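Local structure of cyanate lyase C-terminal domain-containing protein (Tetranychus urticae, 5UK3) at residues Gln56-Ile61 against Thr82-Arg87; Phe120-Met125 against Leu151-Gly156; Cys130-Thr135 against Val142-Asp147. The protein probably catalyses the reaction of cyanate with bicarbonate to give ammonia and carbon dioxide, as a cyanase assembled from ten subunits. One frame throughout, in Å; residues are numbered along the deposited sequence.

Contact 1 ties two loops of the helical N-terminal part together, whereas contacts 2 and 3 join the same strands, 123-136 and 141-152, of the C-terminal beta hairpin. The latter two are buried, contact 3 near the chain's middle, nested inside the loop that contact 2 closes, and contact 2 far from it; Met-125 of contact 2 packs on Ile-146 of contact 3. Contact 1 is partly buried, and its polar bonds across the loops are weak ones from an arginine, while the hairpin contacts rest on backbone pairing and apolar side chains. Contacts 1 and 2, about 28 Å apart between centres within one chain, meet across subunits: Arg-87 of one copy pairs with Asp-122 of another.

Contact 1: residues Gln56-Ile61 against Thr82-Arg87; sequences QNCCDI and TSIPLR
Arg-87 lays its side chain along the backbone of Gln-56, its CD 3.2 Å from Gln-56 O. The side chain is extended from CG to NE, with CG anti to the carbonyl carbon (chi1 -55°), and this carries the guanidinium on to Asn-57. Arg-87 NE gives a weak, bent hydrogen bond to Gln-56 O (3.0 Å) and another weak one to Asn-57 OD1 (3.4 Å). Both oxygens sit at the guanidinium edge, near its plane, although the Asn-57 amide is turned 70° from that plane. Over one guanidinium face, toward its rim, lies Pro-85 CD, while Pro-85 CG rests 3.7 Å from Asn-57 N. The bent side chain of Gln-56 runs past Arg-87 the opposite way, with OE1 accepting a hydrogen bond from Gly-88 N. Farther along, Cys-58 CB lies against Ser-83 O at 3.3 Å, and Thr-82 CA makes a CH...O contact with Cys-59 O (3.5 Å). The loops follow helices 46-53 and 78-82 of the N-terminal part, which is related to helix-turn-helix domains. Asp-60 N-caps helix 61-70 through Leu-63 N, and Asn-57 ND2 bonds to Ser-51 OG and to Tyr-108 OH of another subunit. Arg-87 also forms a salt bridge with Asp-122 and a cation-pi contact with Tyr-153, both of a neighbouring subunit. A methionine in place of Arg-87 would probably leave Gln-56 O without this donor and that Asp-122 without its charged mate. The bonds inside the chain are weak and the stronger charge pairing lies outside it, consistent with an arginine shared between the loop pair and the subunit interface.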
ATOM      1  N   GLN I  56       3.016  20.348 -17.270  1.00 63.74           N
ATOM      2  CA  GLN I  56       1.973  19.316 -17.310  1.00 62.47           C
ATOM      3  C   GLN I  56       1.155  19.401 -18.585  1.00 61.12           C
ATOM      4  O   GLN I  56       0.191  18.690 -18.745  1.00 61.31           O
ATOM      5  CB  GLN I  56       1.067  19.493 -16.123  1.00 63.82           C
ATOM      6  CG  GLN I  56       1.741  19.147 -14.817  1.00 65.95           C
ATOM      7  CD  GLN I  56       2.112  17.679 -14.739  1.00 69.12           C
ATOM      8  OE1 GLN I  56       1.290  16.788 -15.013  1.00 74.96           O
ATOM      9  NE2 GLN I  56       3.315  17.415 -14.319  1.00 72.76           N
ATOM     10  N   ASN I  57       1.567  20.272 -19.493  1.00 61.87           N
ATOM     11  CA  ASN I  57       0.920  20.450 -20.782  1.00 62.50           C
ATOM     12  C   ASN I  57       1.910  21.139 -21.734  1.00 61.00           C
ATOM     13  O   ASN I  57       2.938  21.642 -21.279  1.00 62.64           O
ATOM     14  CB  ASN I  57      -0.331  21.295 -20.627  1.00 64.11           C
ATOM     15  CG  ASN I  57      -1.618  20.480 -20.719  1.00 68.22           C
ATOM     16  OD1 ASN I  57      -1.699  19.520 -21.480  1.00 72.23           O
ATOM     17  ND2 ASN I  57      -2.611  20.838 -19.910  1.00 67.32           N
ATOM     18  N   CYS I  58       1.628  21.153 -23.026  1.00 60.12           N
ATOM     19  CA  CYS I  58       2.533  21.768 -23.986  1.00 62.35           C
ATOM     20  C   CYS I  58       1.771  22.638 -24.969  1.00 64.42           C
ATOM     21  O   CYS I  58       0.554  22.541 -25.050  1.00 66.84           O
ATOM     22  CB  CYS I  58       3.319  20.679 -24.720  1.00 63.71           C
ATOM     23  SG  CYS I  58       2.305  19.637 -25.778  1.00 68.08           S
ATOM     24  N   CYS I  59       2.487  23.491 -25.707  1.00 66.27           N
ATOM     25  CA  CYS I  59       1.887  24.364 -26.734  1.00 67.29           C
ATOM     26  C   CYS I  59       2.615  24.219 -28.045  1.00 65.68           C
ATOM     27  O   CYS I  59       3.615  23.542 -28.102  1.00 66.47           O
ATOM     28  CB  CYS I  59       1.914  25.822 -26.261  1.00 66.90           C
ATOM     29  SG  CYS I  59       3.555  26.411 -25.860  1.00 68.34           S
ATOM     30  N   ASP I  60       2.086  24.845 -29.092  1.00 67.78           N
ATOM     31  CA  ASP I  60       2.781  24.949 -30.386  1.00 72.06           C
ATOM     32  C   ASP I  60       3.934  25.977 -30.309  1.00 72.78           C
ATOM     33  O   ASP I  60       4.032  26.755 -29.354  1.00 69.10           O
ATOM     34  CB  ASP I  60       1.814  25.237 -31.545  1.00 76.61           C
ATOM     35  CG  ASP I  60       1.047  26.565 -31.403  1.00 82.53           C
ATOM     36  OD1 ASP I  60       1.543  27.539 -30.801  1.00 83.15           O
ATOM     37  OD2 ASP I  60      -0.121  26.629 -31.883  1.00 92.48           O
ATOM     38  N   ILE I  61       4.802  25.966 -31.319  1.00 77.25           N
ATOM     39  CA  ILE I  61       6.061  26.746 -31.277  1.00 76.59           C
ATOM     40  C   ILE I  61       5.801  28.244 -31.317  1.00 73.44           C
ATOM     41  O   ILE I  61       6.491  28.997 -30.649  1.00 64.92           O
ATOM     42  CB  ILE I  61       7.093  26.403 -32.392  1.00 81.85           C
ATOM     43  CG1 ILE I  61       7.193  24.872 -32.622  1.00 95.21           C
ATOM     44  CG2 ILE I  61       8.471  26.926 -31.968  1.00 80.37           C
ATOM     45  CD1 ILE I  61       8.157  24.403 -33.726  1.00103.31           C
ATOM     46  N   THR I  82       7.284  23.008 -25.934  1.00 70.61           N
ATOM     47  CA  THR I  82       6.697  22.279 -27.040  1.00 72.30           C
ATOM     48  C   THR I  82       6.695  20.758 -26.835  1.00 73.04           C
ATOM     49  O   THR I  82       5.933  20.052 -27.504  1.00 76.20           O
ATOM     50  CB  THR I  82       7.477  22.669 -28.308  1.00 78.09           C
ATOM     51  OG1 THR I  82       7.294  24.068 -28.528  1.00 80.75           O
ATOM     52  CG2 THR I  82       7.000  21.936 -29.571  1.00 87.17           C
ATOM     53  N   SER I  83       7.598  20.241 -25.997  1.00 72.58           N
ATOM     54  CA  SER I  83       7.738  18.801 -25.789  1.00 72.24           C
ATOM     55  C   SER I  83       6.521  18.276 -25.081  1.00 72.84           C
ATOM     56  O   SER I  83       6.048  18.897 -24.120  1.00 76.24           O
ATOM     57  CB  SER I  83       8.941  18.503 -24.931  1.00 72.09           C
ATOM     58  OG  SER I  83      10.119  18.921 -25.581  1.00 80.16           O
ATOM     59  N   ILE I  84       6.033  17.121 -25.514  1.00 73.27           N
ATOM     60  CA  ILE I  84       4.916  16.504 -24.842  1.00 75.85           C
ATOM     61  C   ILE I  84       5.497  16.018 -23.533  1.00 78.52           C
ATOM     62  O   ILE I  84       6.577  15.440 -23.517  1.00 81.68           O
ATOM     63  CB  ILE I  84       4.380  15.304 -25.613  1.00 78.83           C
ATOM     64  CG1 ILE I  84       3.925  15.734 -27.002  1.00 80.30           C
ATOM     65  CG2 ILE I  84       3.230  14.680 -24.851  1.00 80.07           C
ATOM     66  CD1 ILE I  84       3.360  14.604 -27.824  1.00 79.67           C
ATOM     67  N   PRO I  85       4.805  16.237 -22.428  1.00 85.94           N
ATOM     68  CA  PRO I  85       5.339  15.832 -21.127  1.00 94.82           C
ATOM     69  C   PRO I  85       4.799  14.527 -20.561  1.00101.38           C
ATOM     70  O   PRO I  85       3.714  14.102 -20.935  1.00114.90           O
ATOM     71  CB  PRO I  85       4.932  16.996 -20.218  1.00 88.43           C
ATOM     72  CG  PRO I  85       3.765  17.644 -20.890  1.00 82.65           C
ATOM     73  CD  PRO I  85       3.645  17.131 -22.293  1.00 82.32           C
ATOM     74  N   LEU I  86       5.562  13.897 -19.670  1.00 98.79           N
ATOM     75  CA  LEU I  86       5.107  12.679 -19.025  1.00102.37           C
ATOM     76  C   LEU I  86       4.334  13.227 -17.849  1.00 97.24           C
ATOM     77  O   LEU I  86       4.893  13.567 -16.814  1.00 92.14           O
ATOM     78  CB  LEU I  86       6.284  11.846 -18.546  1.00105.45           C
ATOM     79  N   ARG I  87       3.030  13.323 -18.039  1.00 94.05           N
ATOM     80  CA  ARG I  87       2.114  13.905 -17.076  1.00 93.33           C
ATOM     81  C   ARG I  87       1.638  13.144 -15.860  1.00102.77           C
ATOM     82  O   ARG I  87       1.720  11.925 -15.771  1.00108.77           O
ATOM     83  CB  ARG I  87       0.828  14.316 -17.802  1.00 87.10           C
ATOM     84  CG  ARG I  87       0.979  15.235 -18.995  1.00 81.06           C
ATOM     85  CD  ARG I  87      -0.396  15.662 -19.469  1.00 75.34           C
ATOM     86  NE  ARG I  87      -0.363  16.500 -20.660  1.00 73.65           N
ATOM     87  CZ  ARG I  87      -0.199  16.034 -21.888  1.00 73.70           C
ATOM     88  NH1 ARG I  87      -0.195  16.859 -22.919  1.00 76.47           N
ATOM     89  NH2 ARG I  87      -0.032  14.739 -22.084  1.00 74.55           N
TER

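Contact 2: residues Phe120-Met125 against Leu151-Gly156; sequences FGDGIM and LPYYKG
Tyr-153 reaches from its backbone across to Asp-122 and Gly-123. Tyr-153 CB lies 3.8 Å from Asp-122 O; on the Tyr-153 ring, CD2 comes 3.4 Å from Asp-122 OD1 and also approaches Gly-123 CA, and CE2 nears Ile-124 CG2 at 4.3 Å. The carboxylate and ring planes are 29° apart. Asp-122 holds CG anti to its own N (chi1 179°), which brings the carboxylate to the CD2 side of the ring, its polar end held by Arg-87 of a neighbouring subunit. Tyr-153 N donates to Asp-122 O (3.0 Å). Ile-124 and Leu-151 then exchange two backbone bonds as an antiparallel hydrogen-bonded pair, and Ile-124 CG1 packs on Leu-151 CB (4.1 Å). Gly-123 faces Pro-152 as a non-hydrogen-bonded pair, with CA atoms 4.0 Å apart; a side chain on Gly-123 would probably meet Leu-151 O and Pro-152 CA. The contact closes the open end of the hairpin, where strand 123-136 begins just after helix 96-120 and strand 141-152 finishes. Ile-128 of a second subunit packs on Ile-124 and Tyr-153, and Pro-96 of another on Tyr-153.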
ATOM      1  N   PHE I 120     -26.959  13.059 -18.331  1.00 70.68           N
ATOM      2  CA  PHE I 120     -26.234  12.781 -19.586  1.00 69.97           C
ATOM      3  C   PHE I 120     -26.304  11.336 -20.106  1.00 70.03           C
ATOM      4  O   PHE I 120     -26.242  11.110 -21.308  1.00 71.12           O
ATOM      5  CB  PHE I 120     -24.762  13.086 -19.418  1.00 68.30           C
ATOM      6  CG  PHE I 120     -24.463  14.520 -19.122  1.00 68.62           C
ATOM      7  CD1 PHE I 120     -24.547  14.990 -17.824  1.00 69.72           C
ATOM      8  CD2 PHE I 120     -24.074  15.396 -20.122  1.00 67.68           C
ATOM      9  CE1 PHE I 120     -24.254  16.315 -17.534  1.00 69.10           C
ATOM     10  CE2 PHE I 120     -23.775  16.714 -19.836  1.00 67.75           C
ATOM     11  CZ  PHE I 120     -23.856  17.173 -18.535  1.00 67.62           C
ATOM     12  N   GLY I 121     -26.401  10.366 -19.214  1.00 69.10           N
ATOM     13  CA  GLY I 121     -26.451   8.971 -19.586  1.00 68.86           C
ATOM     14  C   GLY I 121     -25.233   8.250 -19.053  1.00 68.57           C
ATOM     15  O   GLY I 121     -24.487   8.786 -18.249  1.00 70.65           O
ATOM     16  N   ASP I 122     -25.041   7.029 -19.515  1.00 68.55           N
ATOM     17  CA  ASP I 122     -23.955   6.229 -19.087  1.00 67.81           C
ATOM     18  C   ASP I 122     -22.687   6.640 -19.809  1.00 68.09           C
ATOM     19  O   ASP I 122     -22.425   6.263 -20.952  1.00 69.93           O
ATOM     20  CB  ASP I 122     -24.250   4.792 -19.391  1.00 71.40           C
ATOM     21  CG  ASP I 122     -23.128   3.871 -18.977  1.00 74.81           C
ATOM     22  OD1 ASP I 122     -22.301   4.256 -18.097  1.00 75.30           O
ATOM     23  OD2 ASP I 122     -23.098   2.717 -19.494  1.00 79.32           O
ATOM     24  N   GLY I 123     -21.874   7.404 -19.116  1.00 67.58           N
ATOM     25  CA  GLY I 123     -20.585   7.803 -19.638  1.00 65.97           C
ATOM     26  C   GLY I 123     -19.727   8.416 -18.548  1.00 65.32           C
ATOM     27  O   GLY I 123     -19.900   8.127 -17.356  1.00 67.32           O
ATOM     28  N   ILE I 124     -18.815   9.270 -18.985  1.00 63.57           N
ATOM     29  CA  ILE I 124     -17.929  10.007 -18.130  1.00 61.81           C
ATOM     30  C   ILE I 124     -17.703  11.416 -18.631  1.00 61.48           C
ATOM     31  O   ILE I 124     -18.010  11.728 -19.770  1.00 61.08           O
ATOM     32  CB  ILE I 124     -16.557   9.363 -18.124  1.00 61.82           C
ATOM     33  CG1 ILE I 124     -15.963   9.385 -19.514  1.00 62.82           C
ATOM     34  CG2 ILE I 124     -16.662   7.952 -17.586  1.00 63.42           C
ATOM     35  CD1 ILE I 124     -14.501   9.277 -19.468  1.00 63.21           C
ATOM     36  N   MET I 125     -17.128  12.238 -17.775  1.00 63.57           N
ATOM     37  CA  MET I 125     -16.676  13.547 -18.160  1.00 67.14           C
ATOM     38  C   MET I 125     -15.178  13.483 -18.364  1.00 68.90           C
ATOM     39  O   MET I 125     -14.480  13.059 -17.453  1.00 72.23           O
ATOM     40  CB  MET I 125     -16.982  14.559 -17.067  1.00 68.55           C
ATOM     41  CG  MET I 125     -16.602  15.966 -17.488  1.00 71.61           C
ATOM     42  SD  MET I 125     -16.399  17.084 -16.106  1.00 72.17           S
ATOM     43  CE  MET I 125     -14.642  16.739 -15.808  1.00 72.34           C
ATOM     44  N   LEU I 151     -18.405  11.814 -22.640  1.00 69.63           N
ATOM     45  CA  LEU I 151     -18.170  10.711 -23.563  1.00 74.15           C
ATOM     46  C   LEU I 151     -19.052   9.568 -23.141  1.00 71.03           C
ATOM     47  O   LEU I 151     -18.865   9.017 -22.073  1.00 68.69           O
ATOM     48  CB  LEU I 151     -16.757  10.182 -23.478  1.00 78.98           C
ATOM     49  CG  LEU I 151     -15.616  11.065 -23.879  1.00 86.27           C
ATOM     50  CD1 LEU I 151     -14.230  10.469 -23.612  1.00 91.82           C
ATOM     51  CD2 LEU I 151     -15.749  11.508 -25.335  1.00 90.25           C
ATOM     52  N   PRO I 152     -19.974   9.159 -24.002  1.00 68.59           N
ATOM     53  CA  PRO I 152     -20.765   8.003 -23.620  1.00 67.19           C
ATOM     54  C   PRO I 152     -20.002   6.702 -23.848  1.00 67.79           C
ATOM     55  O   PRO I 152     -19.192   6.623 -24.768  1.00 69.55           O
ATOM     56  CB  PRO I 152     -21.967   8.106 -24.537  1.00 67.68           C
ATOM     57  CG  PRO I 152     -21.469   8.800 -25.741  1.00 68.97           C
ATOM     58  CD  PRO I 152     -20.355   9.703 -25.311  1.00 68.45           C
ATOM     59  N   TYR I 153     -20.267   5.701 -23.018  1.00 66.37           N
ATOM     60  CA  TYR I 153     -19.722   4.372 -23.228  1.00 66.47           C
ATOM     61  C   TYR I 153     -20.201   3.755 -24.539  1.00 69.03           C
ATOM     62  O   TYR I 153     -21.343   3.960 -24.958  1.00 70.74           O
ATOM     63  CB  TYR I 153     -20.122   3.436 -22.103  1.00 66.60           C
ATOM     64  CG  TYR I 153     -19.174   3.425 -20.968  1.00 66.01           C
ATOM     65  CD1 TYR I 153     -18.043   2.627 -21.007  1.00 68.33           C
ATOM     66  CD2 TYR I 153     -19.401   4.199 -19.848  1.00 65.94           C
ATOM     67  CE1 TYR I 153     -17.141   2.601 -19.959  1.00 69.43           C
ATOM     68  CE2 TYR I 153     -18.498   4.212 -18.804  1.00 65.99           C
ATOM     69  CZ  TYR I 153     -17.392   3.394 -18.864  1.00 68.02           C
ATOM     70  OH  TYR I 153     -16.527   3.376 -17.833  1.00 72.43           O
ATOM     71  N   TYR I 154     -19.328   2.955 -25.146  1.00 71.43           N
ATOM     72  CA  TYR I 154     -19.632   2.163 -26.341  1.00 72.07           C
ATOM     73  C   TYR I 154     -20.803   1.236 -26.015  1.00 75.24           C
ATOM     74  O   TYR I 154     -20.865   0.650 -24.925  1.00 77.78           O
ATOM     75  CB  TYR I 154     -18.384   1.391 -26.748  1.00 71.93           C
ATOM     76  CG  TYR I 154     -18.570   0.382 -27.822  1.00 71.83           C
ATOM     77  CD1 TYR I 154     -19.004   0.745 -29.060  1.00 71.69           C
ATOM     78  CD2 TYR I 154     -18.258  -0.959 -27.600  1.00 73.66           C
ATOM     79  CE1 TYR I 154     -19.163  -0.200 -30.057  1.00 73.70           C
ATOM     80  CE2 TYR I 154     -18.419  -1.915 -28.590  1.00 75.41           C
ATOM     81  CZ  TYR I 154     -18.883  -1.523 -29.812  1.00 75.07           C
ATOM     82  OH  TYR I 154     -19.038  -2.453 -30.798  1.00 77.66           O
ATOM     83  N   LYS I 155     -21.761   1.173 -26.925  1.00 78.30           N
ATOM     84  CA  LYS I 155     -23.052   0.509 -26.664  1.00 80.31           C
ATOM     85  C   LYS I 155     -23.190  -0.774 -27.507  1.00 85.34           C
ATOM     86  O   LYS I 155     -24.272  -1.350 -27.613  1.00 85.80           O
ATOM     87  CB  LYS I 155     -24.203   1.495 -26.863  1.00 78.26           C
ATOM     88  N   GLY I 156     -22.066  -1.275 -28.037  1.00 88.53           N
ATOM     89  CA  GLY I 156     -21.995  -2.634 -28.594  1.00 90.34           C
ATOM     90  C   GLY I 156     -22.359  -2.755 -30.047  1.00 90.88           C
ATOM     91  O   GLY I 156     -22.521  -3.861 -30.544  1.00 91.23           O
TER

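Contact 3: residues Cys130-Thr135 against Val142-Asp147; sequences CKIDVT and VILRID
Cys-130, just before the first paired residue, sets SG against Ile-146 CG2 at 3.6 Å, its sulfur swung anti to the backbone N (chi1 -159°). Lys-131 N then donates to Asp-147 O (2.9 Å), while the return bond from Asp-147 N is weak. The side chains of this pair lie alongside each other, with Lys-131 NZ 4.3 Å from Asp-147 OD2, beyond a salt bridge; Asp-147 OD1 pairs with Arg-141 of a neighbouring subunit, while OD2 makes a long salt bridge with Arg-145 NH1 on its own strand. Ile-132 turns to the other face and spans two partners, CG2 on Leu-144 CD1 (3.6 Å) and CD1 on Ile-146 CG2 (3.9 Å). Asp-133 and Arg-145 exchange two backbone bonds, and Arg-145 N meets Asp-133 O at 2.8 Å. Val-134 returns to the apolar face, its CB against Leu-144 CD1 and its CG2 against Val-142 CG1 (4.1 Å). Thr-135 ends the segment, its O receiving Ile-143 N at 2.8 Å, with a weak bond back from its own N. The two strands run antiparallel at 168°. Val-47 of helix 46-53 covers Ile-132 and Val-134 on the apolar face, and Met-125 touches Cys-130 and Ile-146. Along its other edge, strand 141-152 pairs antiparallel with a strand of a neighbouring subunit, continuing the sheet across the interface.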
ATOM      1  N   CYS I 130     -11.067  19.433 -21.614  1.00 69.28           N
ATOM      2  CA  CYS I 130     -11.545  19.984 -20.368  1.00 68.94           C
ATOM      3  C   CYS I 130     -11.002  21.396 -20.141  1.00 68.31           C
ATOM      4  O   CYS I 130      -9.789  21.590 -20.248  1.00 72.83           O
ATOM      5  CB  CYS I 130     -11.085  19.058 -19.254  1.00 68.02           C
ATOM      6  SG  CYS I 130     -12.055  19.224 -17.755  1.00 72.49           S
ATOM      7  N   LYS I 131     -11.861  22.353 -19.831  1.00 65.84           N
ATOM      8  CA  LYS I 131     -11.453  23.726 -19.575  1.00 68.06           C
ATOM      9  C   LYS I 131     -11.704  24.070 -18.131  1.00 65.83           C
ATOM     10  O   LYS I 131     -12.852  24.248 -17.723  1.00 68.20           O
ATOM     11  CB  LYS I 131     -12.239  24.727 -20.421  1.00 73.01           C
ATOM     12  CG  LYS I 131     -12.115  24.537 -21.899  1.00 78.87           C
ATOM     13  CD  LYS I 131     -13.101  25.409 -22.680  1.00 85.68           C
ATOM     14  CE  LYS I 131     -13.119  25.021 -24.172  1.00 92.01           C
ATOM     15  NZ  LYS I 131     -14.435  24.480 -24.661  1.00 92.98           N
ATOM     16  N   ILE I 132     -10.646  24.220 -17.359  1.00 64.36           N
ATOM     17  CA  ILE I 132     -10.752  24.683 -15.995  1.00 63.72           C
ATOM     18  C   ILE I 132     -10.706  26.198 -16.016  1.00 65.77           C
ATOM     19  O   ILE I 132     -10.083  26.798 -16.860  1.00 66.34           O
ATOM     20  CB  ILE I 132      -9.599  24.221 -15.091  1.00 65.56           C
ATOM     21  CG1 ILE I 132      -9.163  22.769 -15.339  1.00 67.87           C
ATOM     22  CG2 ILE I 132      -9.942  24.414 -13.617  1.00 63.64           C
ATOM     23  CD1 ILE I 132     -10.280  21.804 -15.196  1.00 71.26           C
ATOM     24  N   ASP I 133     -11.393  26.803 -15.066  1.00 68.11           N
ATOM     25  CA  ASP I 133     -11.352  28.228 -14.842  1.00 70.53           C
ATOM     26  C   ASP I 133     -11.404  28.465 -13.352  1.00 66.86           C
ATOM     27  O   ASP I 133     -12.081  27.707 -12.644  1.00 69.49           O
ATOM     28  CB  ASP I 133     -12.563  28.827 -15.510  1.00 76.17           C
ATOM     29  CG  ASP I 133     -12.617  30.312 -15.366  1.00 85.80           C
ATOM     30  OD1 ASP I 133     -11.702  30.981 -15.930  1.00 94.69           O
ATOM     31  OD2 ASP I 133     -13.572  30.819 -14.706  1.00 90.90           O
ATOM     32  N   VAL I 134     -10.675  29.438 -12.831  1.00 64.75           N
ATOM     33  CA  VAL I 134     -10.641  29.651 -11.375  1.00 63.91           C
ATOM     34  C   VAL I 134     -10.557  31.098 -11.061  1.00 65.17           C
ATOM     35  O   VAL I 134      -9.881  31.816 -11.707  1.00 66.35           O
ATOM     36  CB  VAL I 134      -9.531  28.846 -10.679  1.00 63.64           C
ATOM     37  CG1 VAL I 134      -8.169  29.239 -11.122  1.00 64.62           C
ATOM     38  CG2 VAL I 134      -9.626  28.989  -9.172  1.00 65.00           C
ATOM     39  N   THR I 135     -11.357  31.523 -10.110  1.00 69.39           N
ATOM     40  CA  THR I 135     -11.793  32.926  -9.996  1.00 74.80           C
ATOM     41  C   THR I 135     -12.040  33.279  -8.547  1.00 75.54           C
ATOM     42  O   THR I 135     -12.603  32.477  -7.803  1.00 76.31           O
ATOM     43  CB  THR I 135     -13.138  33.175 -10.739  1.00 78.71           C
ATOM     44  OG1 THR I 135     -13.077  32.641 -12.066  1.00 81.06           O
ATOM     45  CG2 THR I 135     -13.461  34.648 -10.838  1.00 82.03           C
ATOM     46  N   VAL I 142     -13.506  31.027  -3.558  1.00 64.11           N
ATOM     47  CA  VAL I 142     -12.795  30.417  -4.647  1.00 60.19           C
ATOM     48  C   VAL I 142     -13.819  29.763  -5.528  1.00 58.24           C
ATOM     49  O   VAL I 142     -14.598  28.949  -5.064  1.00 58.83           O
ATOM     50  CB  VAL I 142     -11.843  29.324  -4.175  1.00 58.93           C
ATOM     51  CG1 VAL I 142     -10.992  28.830  -5.327  1.00 58.23           C
ATOM     52  CG2 VAL I 142     -10.940  29.845  -3.079  1.00 59.82           C
ATOM     53  N   ILE I 143     -13.852  30.132  -6.784  1.00 57.33           N
ATOM     54  CA  ILE I 143     -14.836  29.599  -7.688  1.00 58.86           C
ATOM     55  C   ILE I 143     -14.164  28.905  -8.817  1.00 58.57           C
ATOM     56  O   ILE I 143     -13.494  29.520  -9.629  1.00 60.30           O
ATOM     57  CB  ILE I 143     -15.768  30.710  -8.168  1.00 61.63           C
ATOM     58  CG1 ILE I 143     -16.609  31.073  -6.949  1.00 64.20           C
ATOM     59  CG2 ILE I 143     -16.628  30.248  -9.335  1.00 61.65           C
ATOM     60  CD1 ILE I 143     -17.544  32.197  -7.107  1.00 69.73           C
ATOM     61  N   LEU I 144     -14.374  27.618  -8.854  1.00 58.75           N
ATOM     62  CA  LEU I 144     -13.655  26.733  -9.718  1.00 59.28           C
ATOM     63  C   LEU I 144     -14.677  26.181 -10.681  1.00 59.69           C
ATOM     64  O   LEU I 144     -15.605  25.524 -10.252  1.00 62.49           O
ATOM     65  CB  LEU I 144     -13.016  25.646  -8.849  1.00 58.81           C
ATOM     66  CG  LEU I 144     -12.268  24.508  -9.512  1.00 60.36           C
ATOM     67  CD1 LEU I 144     -11.105  25.130 -10.233  1.00 60.29           C
ATOM     68  CD2 LEU I 144     -11.705  23.410  -8.618  1.00 63.83           C
ATOM     69  N   ARG I 145     -14.531  26.456 -11.964  1.00 60.54           N
ATOM     70  CA  ARG I 145     -15.477  25.984 -12.980  1.00 62.30           C
ATOM     71  C   ARG I 145     -14.792  25.013 -13.908  1.00 60.88           C
ATOM     72  O   ARG I 145     -13.788  25.330 -14.481  1.00 59.69           O
ATOM     73  CB  ARG I 145     -15.993  27.172 -13.772  1.00 65.30           C
ATOM     74  CG  ARG I 145     -16.934  26.849 -14.909  1.00 67.40           C
ATOM     75  CD  ARG I 145     -17.422  28.150 -15.550  1.00 71.01           C
ATOM     76  NE  ARG I 145     -18.588  27.989 -16.435  1.00 73.65           N
ATOM     77  CZ  ARG I 145     -18.558  27.473 -17.663  1.00 75.91           C
ATOM     78  NH1 ARG I 145     -17.413  27.044 -18.224  1.00 77.92           N
ATOM     79  NH2 ARG I 145     -19.677  27.377 -18.360  1.00 78.35           N
ATOM     80  N   ILE I 146     -15.337  23.823 -14.033  1.00 61.45           N
ATOM     81  CA  ILE I 146     -14.758  22.773 -14.858  1.00 64.05           C
ATOM     82  C   ILE I 146     -15.732  22.467 -15.990  1.00 66.88           C
ATOM     83  O   ILE I 146     -16.896  22.201 -15.724  1.00 67.51           O
ATOM     84  CB  ILE I 146     -14.489  21.511 -14.020  1.00 62.87           C
ATOM     85  CG1 ILE I 146     -13.519  21.837 -12.882  1.00 62.22           C
ATOM     86  CG2 ILE I 146     -13.925  20.410 -14.903  1.00 62.68           C
ATOM     87  CD1 ILE I 146     -13.297  20.706 -11.902  1.00 62.98           C
ATOM     88  N   ASP I 147     -15.250  22.444 -17.231  1.00 69.99           N
ATOM     89  CA  ASP I 147     -16.113  22.314 -18.424  1.00 71.80           C
ATOM     90  C   ASP I 147     -15.560  21.202 -19.321  1.00 68.16           C
ATOM     91  O   ASP I 147     -14.629  21.414 -20.077  1.00 70.27           O
ATOM     92  CB  ASP I 147     -16.165  23.669 -19.146  1.00 77.92           C
ATOM     93  CG  ASP I 147     -16.879  23.616 -20.509  1.00 84.07           C
ATOM     94  OD1 ASP I 147     -17.359  22.524 -20.894  1.00 85.59           O
ATOM     95  OD2 ASP I 147     -16.946  24.672 -21.212  1.00 91.20           O
TER